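Local coordinates for protein putative sarcosine dimethylglycine methyltransferase (Galdieria sulphuraria, PDB 2O57) that probably transfers methyl groups from S-adenosylmethionine to sarcosine or dimethylglycine, at residues A[79-90]-A[150-160]. Residues are numbered along the deposited sequence; the frame is centred on the assembly and turned at random.
Sequences VLQRQAKGLDLG and SYDFIWSQDAF
F153 lies flat over G86, and the pair is a worked example of bare backbone serving as a partner for an aromatic face: with no side chain on G86, its CA can lie directly against the ring. From its CB, which meets V79 CG2, the ring of F153 swings back across the neighbouring strand because CG sits between the backbone N and the carbonyl carbon (chi1 68°). CG, CD1 and CE1 lie over G86 CA, with L80 CD2 on their far side. CD2 reaches K85 O, CE2 comes to G86 N and CZ to G86 CA, which stands 3.5 Å from the centroid of the F153 ring as a CH-pi donor. L80 CD2 makes a second CH-pi contact over the opposite face, 3.6 Å from the same centroid, while A84 CB borders the edge.

The two strands that carry this stack run parallel, 24° apart. L87 N donates to F153 O (3.0 Å), L87 O accepts W155 N (2.9 Å) and L89 N reaches W155 O. Where the chain turns at D152, its OD2 takes the K85 amide through the anti lone pair in a nearly straight bond (2.7 Å, 174°); OD1 pairs with K178. On the other face L87 CB sits over the centre of the Y151 ring, whose hydroxyl bonds to D109.

At the C-terminal end S156 OG donates to L89 O (2.9 Å), and a water whose O lies 2.6 Å from D88 OD1 accepts from Q157 N (2.8 Å). These are adjoining central strands of the Rossmann-like methyltransferase sheet. CH-pi packing and charged bonds thus share one end, whereas the other gathers a carboxylate, water and G90 of the glycine-rich turn after strand 85-89, consistent with the C-terminal edge where class I methyltransferases bind S-adenosylmethionine.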
loop_
_atom_site.group_PDB
_atom_site.type_symbol
_atom_site.label_atom_id
_atom_site.label_comp_id
_atom_site.label_asym_id
_atom_site.label_seq_id
_atom_site.Cartn_x
_atom_site.Cartn_y
_atom_site.Cartn_z
ATOM N N VAL A 79 -10.543 11.800 8.938
ATOM C CA VAL A 79 -9.905 13.003 9.522
ATOM C C VAL A 79 -9.944 14.235 8.625
ATOM O O VAL A 79 -9.753 15.365 9.125
ATOM C CB VAL A 79 -8.431 12.793 9.987
ATOM C CG1 VAL A 79 -8.352 11.802 11.191
ATOM C CG2 VAL A 79 -7.511 12.375 8.817
ATOM N N LEU A 80 -10.229 14.061 7.338
ATOM C CA LEU A 80 -10.123 15.189 6.391
ATOM C C LEU A 80 -11.448 15.980 6.223
ATOM O O LEU A 80 -11.933 16.256 5.121
ATOM C CB LEU A 80 -9.456 14.761 5.060
ATOM C CG LEU A 80 -8.027 14.147 5.115
ATOM C CD1 LEU A 80 -7.524 13.732 3.699
ATOM C CD2 LEU A 80 -7.074 15.131 5.726
ATOM N N GLN A 81 -12.037 16.329 7.358
ATOM C CA GLN A 81 -13.253 17.135 7.396
ATOM C C GLN A 81 -12.885 18.584 7.074
ATOM O O GLN A 81 -11.734 18.993 7.268
ATOM C CB GLN A 81 -13.903 17.021 8.788
ATOM C CG GLN A 81 -14.186 15.577 9.240
ATOM C CD GLN A 81 -15.243 14.889 8.375
ATOM O OE1 GLN A 81 -16.220 15.522 7.947
ATOM N NE2 GLN A 81 -15.070 13.585 8.129
ATOM N N ARG A 82 -13.848 19.361 6.572
ATOM C CA ARG A 82 -13.666 20.795 6.413
ATOM C C ARG A 82 -13.241 21.383 7.748
ATOM O O ARG A 82 -13.781 21.017 8.792
ATOM C CB ARG A 82 -14.973 21.478 5.985
ATOM C CG ARG A 82 -15.561 20.928 4.697
ATOM C CD ARG A 82 -16.491 21.947 4.022
ATOM N NE ARG A 82 -15.724 22.992 3.340
ATOM C CZ ARG A 82 -14.970 22.789 2.253
ATOM N NH1 ARG A 82 -14.857 21.572 1.714
ATOM N NH2 ARG A 82 -14.312 23.807 1.707
ATOM N N GLN A 83 -12.257 22.278 7.703
ATOM C CA GLN A 83 -11.702 22.917 8.908
ATOM C C GLN A 83 -10.902 22.006 9.893
ATOM O O GLN A 83 -10.443 22.482 10.944
ATOM C CB GLN A 83 -12.781 23.728 9.646
ATOM C CG GLN A 83 -13.403 24.857 8.797
ATOM C CD GLN A 83 -14.301 25.774 9.628
ATOM O OE1 GLN A 83 -14.106 26.992 9.659
ATOM N NE2 GLN A 83 -15.283 25.192 10.310
ATOM N N ALA A 84 -10.709 20.720 9.554
ATOM C CA ALA A 84 -9.769 19.884 10.306
ATOM C C ALA A 84 -8.391 20.517 10.186
ATOM O O ALA A 84 -8.061 21.138 9.176
ATOM C CB ALA A 84 -9.739 18.414 9.768
ATOM N N LYS A 85 -7.579 20.348 11.205
ATOM C CA LYS A 85 -6.273 20.988 11.235
ATOM C C LYS A 85 -5.170 19.951 11.092
ATOM O O LYS A 85 -5.075 19.000 11.884
ATOM C CB LYS A 85 -6.102 21.750 12.564
ATOM C CG LYS A 85 -4.986 22.754 12.533
ATOM C CD LYS A 85 -5.525 24.146 12.363
ATOM C CE LYS A 85 -4.373 25.154 12.408
ATOM N NZ LYS A 85 -3.715 25.184 13.772
ATOM N N GLY A 86 -4.349 20.142 10.067
ATOM C CA GLY A 86 -3.241 19.249 9.835
ATOM C C GLY A 86 -1.928 19.963 9.884
ATOM O O GLY A 86 -1.867 21.209 9.755
ATOM N N LEU A 87 -0.894 19.155 10.088
ATOM C CA LEU A 87 0.483 19.570 10.167
ATOM C C LEU A 87 1.264 18.885 9.055
ATOM O O LEU A 87 1.240 17.626 8.924
ATOM C CB LEU A 87 1.035 19.187 11.546
ATOM C CG LEU A 87 2.531 19.392 11.747
ATOM C CD1 LEU A 87 2.923 20.908 11.590
ATOM C CD2 LEU A 87 3.027 18.769 13.049
ATOM N N ASP A 88 1.941 19.683 8.218
ATOM C CA ASP A 88 2.744 19.086 7.143
ATOM C C ASP A 88 4.208 19.152 7.556
ATOM O O ASP A 88 4.794 20.240 7.600
ATOM C CB ASP A 88 2.522 19.764 5.783
ATOM C CG ASP A 88 3.307 19.089 4.636
ATOM O OD1 ASP A 88 4.259 18.291 4.870
ATOM O OD2 ASP A 88 2.964 19.383 3.485
ATOM N N LEU A 89 4.780 17.980 7.866
ATOM C CA LEU A 89 6.162 17.875 8.308
ATOM C C LEU A 89 7.075 17.713 7.091
ATOM O O LEU A 89 7.047 16.690 6.398
ATOM C CB LEU A 89 6.313 16.712 9.307
ATOM C CG LEU A 89 5.707 16.871 10.702
ATOM C CD1 LEU A 89 5.925 15.610 11.508
ATOM C CD2 LEU A 89 6.378 18.046 11.468
ATOM N N GLY A 90 7.852 18.738 6.802
ATOM C CA GLY A 90 8.758 18.718 5.653
ATOM C C GLY A 90 8.020 19.239 4.438
ATOM O O GLY A 90 8.106 18.674 3.358
ATOM N N SER A 150 -2.724 19.290 19.258
ATOM C CA SER A 150 -3.118 20.371 18.348
ATOM C C SER A 150 -3.744 19.907 17.022
ATOM O O SER A 150 -4.586 20.612 16.469
ATOM C CB SER A 150 -1.890 21.251 17.999
ATOM O OG SER A 150 -1.608 22.170 19.046
ATOM N N TYR A 151 -3.323 18.742 16.510
ATOM C CA TYR A 151 -3.675 18.363 15.147
ATOM C C TYR A 151 -4.632 17.203 14.973
ATOM O O TYR A 151 -4.490 16.165 15.592
ATOM C CB TYR A 151 -2.389 18.156 14.311
ATOM C CG TYR A 151 -1.591 19.445 14.217
ATOM C CD1 TYR A 151 -2.002 20.468 13.369
ATOM C CD2 TYR A 151 -0.479 19.655 15.019
ATOM C CE1 TYR A 151 -1.320 21.662 13.292
ATOM C CE2 TYR A 151 0.237 20.849 14.969
ATOM C CZ TYR A 151 -0.200 21.857 14.106
ATOM O OH TYR A 151 0.488 23.049 14.026
ATOM N N ASP A 152 -5.577 17.369 14.064
ATOM C CA ASP A 152 -6.385 16.249 13.636
ATOM C C ASP A 152 -5.572 15.236 12.844
ATOM O O ASP A 152 -5.866 14.062 12.886
ATOM C CB ASP A 152 -7.552 16.762 12.823
ATOM C CG ASP A 152 -8.429 17.685 13.629
ATOM O OD1 ASP A 152 -9.008 17.163 14.599
ATOM O OD2 ASP A 152 -8.480 18.904 13.346
ATOM N N PHE A 153 -4.546 15.700 12.125
ATOM C CA PHE A 153 -3.743 14.833 11.261
ATOM C C PHE A 153 -2.369 15.440 10.958
ATOM O O PHE A 153 -2.146 16.658 11.102
ATOM C CB PHE A 153 -4.486 14.472 9.946
ATOM C CG PHE A 153 -4.680 15.635 9.011
ATOM C CD1 PHE A 153 -3.737 15.909 8.009
ATOM C CD2 PHE A 153 -5.823 16.451 9.104
ATOM C CE1 PHE A 153 -3.928 17.007 7.127
ATOM C CE2 PHE A 153 -6.025 17.534 8.229
ATOM C CZ PHE A 153 -5.065 17.802 7.231
ATOM N N ILE A 154 -1.443 14.547 10.631
ATOM C CA ILE A 154 -0.095 14.865 10.173
ATOM C C ILE A 154 0.129 14.195 8.802
ATOM O O ILE A 154 -0.233 13.012 8.574
ATOM C CB ILE A 154 1.011 14.395 11.151
ATOM C CG1 ILE A 154 0.890 15.132 12.467
ATOM C CG2 ILE A 154 2.454 14.578 10.522
ATOM C CD1 ILE A 154 1.824 14.574 13.634
ATOM N N TRP A 155 0.771 14.947 7.913
ATOM C CA TRP A 155 1.111 14.499 6.571
ATOM C C TRP A 155 2.598 14.725 6.455
ATOM O O TRP A 155 3.092 15.833 6.796
ATOM C CB TRP A 155 0.383 15.405 5.584
ATOM C CG TRP A 155 0.721 15.300 4.084
ATOM C CD1 TRP A 155 1.785 15.875 3.422
ATOM C CD2 TRP A 155 -0.065 14.644 3.081
ATOM N NE1 TRP A 155 1.703 15.623 2.061
ATOM C CE2 TRP A 155 0.581 14.865 1.824
ATOM C CE3 TRP A 155 -1.260 13.905 3.113
ATOM C CZ2 TRP A 155 0.072 14.362 0.611
ATOM C CZ3 TRP A 155 -1.776 13.390 1.905
ATOM C CH2 TRP A 155 -1.115 13.650 0.663
ATOM N N SER A 156 3.335 13.707 6.001
ATOM C CA SER A 156 4.779 13.906 5.783
ATOM C C SER A 156 5.254 13.038 4.620
ATOM O O SER A 156 5.248 11.813 4.711
ATOM C CB SER A 156 5.542 13.561 7.071
ATOM O OG SER A 156 6.923 13.843 6.924
ATOM N N GLN A 157 5.713 13.659 3.553
ATOM C CA GLN A 157 6.147 12.919 2.366
ATOM C C GLN A 157 7.653 13.014 2.180
ATOM O O GLN A 157 8.195 14.111 1.907
ATOM C CB GLN A 157 5.452 13.468 1.133
ATOM C CG GLN A 157 3.985 13.088 1.046
ATOM C CD GLN A 157 3.335 13.743 -0.176
ATOM O OE1 GLN A 157 3.317 14.966 -0.309
ATOM N NE2 GLN A 157 2.813 12.938 -1.055
ATOM N N ASP A 158 8.310 11.874 2.396
ATOM C CA ASP A 158 9.751 11.667 2.117
ATOM C C ASP A 158 10.660 12.578 2.940
ATOM O O ASP A 158 11.773 12.868 2.541
ATOM C CB ASP A 158 10.036 11.836 0.610
ATOM C CG ASP A 158 9.193 10.877 -0.256
ATOM O OD1 ASP A 158 8.596 9.918 0.305
ATOM O OD2 ASP A 158 9.161 11.084 -1.485
ATOM N N ALA A 159 10.180 13.006 4.096
ATOM C CA ALA A 159 10.952 13.924 4.949
ATOM C C ALA A 159 11.725 13.233 6.075
ATOM O O ALA A 159 12.744 13.759 6.534
ATOM C CB ALA A 159 10.019 14.959 5.538
ATOM N N PHE A 160 11.198 12.121 6.589
ATOM C CA PHE A 160 11.783 11.452 7.782
ATOM C C PHE A 160 13.154 10.844 7.432
ATOM O O PHE A 160 14.006 10.698 8.310
ATOM C CB PHE A 160 10.858 10.325 8.282
ATOM C CG PHE A 160 9.636 10.778 9.097
ATOM C CD1 PHE A 160 9.117 12.090 9.039
ATOM C CD2 PHE A 160 9.010 9.863 9.940
ATOM C CE1 PHE A 160 7.976 12.454 9.788
ATOM C CE2 PHE A 160 7.890 10.212 10.687
ATOM C CZ PHE A 160 7.369 11.526 10.612
HETATM O O HOH W 1 4.454 17.558 1.613
HETATM O O HOH W 2 5.680 16.476 3.600
#